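Local coordinates for protein putative esterase (Sulfolobus solfataricus P2, PDB 2RAU) that is probably a lipase or esterase of the alpha/beta-hydrolase family and binds calcium ions, at residues Asn195-Met200 and Pro277-Leu282. Sequence-based numbering, arbitrary orientation.
Sequences NSIEEM and PYRLSL
The backbone O of Ser196 takes a hydrogen bond from Met200 N at 3.2 Å, in the first turn of helix 197-203, and is also touched by a methyl of segment 277-282, Leu282 CD1, at 3.4 Å. Ser196 is also the N-cap of that helix, its OG accepting from Glu199 N at 3.3 Å. Leu282 therefore meets the very start of the helix, with CD1 on the Ser196 carbonyl and CD2 against the peptide link between Asn195 and Ser196, 3.6 Å from Asn195 C. On the same leucine, CB takes the end of Ile197: its CD1 comes within 3.4 Å of Leu282 CB, a tight carbon pair. Ile197 CG1 is anti to the carbonyl carbon (chi1 -53°), and from there the branch runs out over one face of the Arg279 guanidinium, with CG1 centred over the group, 4.1 Å from its plane. CD1 lies beyond it against Arg279 CD, while CG2 approaches NH1 of the same arginine at 3.6 Å. The contact joins two short helices in the long connection between strands 170-176 and 297-302, an excursion consistent with the cap of an alpha/beta hydrolase. Arg279 NE makes a salt bridge with Glu283 OE2. With an alanine in place of Arg279, Glu283 would probably lose this charge partner and the Ile197 branch the flat group it lies over. Deeper in, the extended chain of selenomethionine Met200 (chi2 -175°) carries SE to Tyr278 CB, 4.0 Å away, the two side chains running alongside each other but pointing opposite ways; its CE turns toward Arg279 NH1. The Tyr278 ring heads out of this contact, to where its OH is hydrogen-bonded to the backbone N of Glu193.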
loop_
_atom_site.group_PDB
_atom_site.type_symbol
_atom_site.label_atom_id
_atom_site.label_comp_id
_atom_site.label_asym_id
_atom_site.label_seq_id
_atom_site.Cartn_x
_atom_site.Cartn_y
_atom_site.Cartn_z
ATOM N N ASN A 195 -9.214 8.166 20.583
ATOM C CA ASN A 195 -7.832 8.145 21.074
ATOM C C ASN A 195 -7.524 6.918 21.881
ATOM O O ASN A 195 -6.407 6.768 22.331
ATOM C CB ASN A 195 -7.554 9.401 21.931
ATOM C CG ASN A 195 -7.789 10.705 21.145
ATOM O OD1 ASN A 195 -7.064 11.003 20.184
ATOM N ND2 ASN A 195 -8.826 11.464 21.531
ATOM N N SER A 196 -8.512 6.042 22.066
ATOM C CA SER A 196 -8.312 4.775 22.773
ATOM C C SER A 196 -9.322 3.742 22.298
ATOM O O SER A 196 -10.282 4.086 21.609
ATOM C CB SER A 196 -8.473 4.980 24.281
ATOM O OG SER A 196 -9.822 5.271 24.617
ATOM N N ILE A 197 -9.101 2.482 22.654
ATOM C CA ILE A 197 -10.036 1.415 22.326
ATOM C C ILE A 197 -11.402 1.620 23.017
ATOM O O ILE A 197 -12.440 1.372 22.407
ATOM C CB ILE A 197 -9.510 0.018 22.725
ATOM C CG1 ILE A 197 -8.102 -0.283 22.165
ATOM C CG2 ILE A 197 -10.515 -1.059 22.320
ATOM C CD1 ILE A 197 -7.919 -0.053 20.730
ATOM N N GLU A 198 -11.410 2.054 24.287
ATOM C CA GLU A 198 -12.660 2.264 25.035
ATOM C C GLU A 198 -13.526 3.330 24.353
ATOM O O GLU A 198 -14.745 3.190 24.224
ATOM C CB GLU A 198 -12.391 2.605 26.547
ATOM N N GLU A 199 -12.878 4.396 23.914
ATOM C CA GLU A 199 -13.534 5.516 23.252
ATOM C C GLU A 199 -14.130 5.087 21.901
ATOM O O GLU A 199 -15.186 5.554 21.487
ATOM C CB GLU A 199 -12.495 6.633 23.088
ATOM C CG GLU A 199 -12.992 7.938 22.504
ATOM C CD GLU A 199 -11.913 9.012 22.529
ATOM O OE1 GLU A 199 -10.843 8.758 23.133
ATOM O OE2 GLU A 199 -12.146 10.103 21.967
HETATM N N MSE A 200 -13.443 4.176 21.225
HETATM C CA MSE A 200 -13.916 3.620 19.950
HETATM C C MSE A 200 -15.307 2.958 20.144
HETATM O O MSE A 200 -16.280 3.228 19.429
HETATM C CB MSE A 200 -12.856 2.618 19.433
HETATM C CG MSE A 200 -13.040 2.184 18.062
HETATM SE SE MSE A 200 -11.781 0.830 17.519
HETATM C CE MSE A 200 -12.026 -0.405 18.973
ATOM N N PRO A 277 -9.350 0.478 9.782
ATOM C CA PRO A 277 -9.653 0.340 11.187
ATOM C C PRO A 277 -8.805 1.213 12.089
ATOM O O PRO A 277 -7.571 1.324 11.931
ATOM C CB PRO A 277 -9.392 -1.143 11.453
ATOM C CG PRO A 277 -8.291 -1.481 10.476
ATOM C CD PRO A 277 -8.697 -0.727 9.231
ATOM N N TYR A 278 -9.474 1.870 13.023
ATOM C CA TYR A 278 -8.778 2.587 14.103
ATOM C C TYR A 278 -7.879 1.700 14.964
ATOM O O TYR A 278 -6.898 2.177 15.529
ATOM C CB TYR A 278 -9.785 3.325 15.047
ATOM C CG TYR A 278 -9.946 4.801 14.703
ATOM C CD1 TYR A 278 -8.920 5.706 14.959
ATOM C CD2 TYR A 278 -11.123 5.295 14.154
ATOM C CE1 TYR A 278 -9.054 7.061 14.658
ATOM C CE2 TYR A 278 -11.247 6.630 13.834
ATOM C CZ TYR A 278 -10.204 7.511 14.099
ATOM O OH TYR A 278 -10.305 8.853 13.775
ATOM N N ARG A 279 -8.232 0.428 15.090
ATOM C CA ARG A 279 -7.577 -0.448 16.040
ATOM C C ARG A 279 -6.036 -0.486 15.815
ATOM O O ARG A 279 -5.240 -0.437 16.768
ATOM C CB ARG A 279 -8.267 -1.838 16.009
ATOM C CG ARG A 279 -7.705 -2.913 16.936
ATOM C CD ARG A 279 -7.809 -2.421 18.319
ATOM N NE ARG A 279 -7.566 -3.430 19.343
ATOM C CZ ARG A 279 -8.511 -3.964 20.117
ATOM N NH1 ARG A 279 -9.802 -3.663 19.981
ATOM N NH2 ARG A 279 -8.159 -4.823 21.048
ATOM N N LEU A 280 -5.608 -0.509 14.564
ATOM C CA LEU A 280 -4.182 -0.594 14.268
ATOM C C LEU A 280 -3.405 0.561 14.892
ATOM O O LEU A 280 -2.368 0.345 15.502
ATOM C CB LEU A 280 -3.962 -0.656 12.753
ATOM C CG LEU A 280 -4.200 -1.976 12.037
ATOM C CD1 LEU A 280 -4.295 -1.738 10.575
ATOM C CD2 LEU A 280 -3.090 -3.006 12.362
ATOM N N SER A 281 -3.930 1.778 14.780
ATOM C CA SER A 281 -3.248 2.948 15.306
ATOM C C SER A 281 -3.433 3.073 16.811
ATOM O O SER A 281 -2.587 3.644 17.499
ATOM C CB SER A 281 -3.701 4.226 14.577
ATOM O OG SER A 281 -5.073 4.492 14.740
ATOM N N LEU A 282 -4.518 2.508 17.336
ATOM C CA LEU A 282 -4.781 2.579 18.763
ATOM C C LEU A 282 -3.967 1.533 19.505
ATOM O O LEU A 282 -3.930 1.543 20.710
ATOM C CB LEU A 282 -6.270 2.422 19.051
ATOM C CG LEU A 282 -7.207 3.499 18.499
ATOM C CD1 LEU A 282 -8.643 3.121 18.814
ATOM C CD2 LEU A 282 -6.887 4.855 19.038
#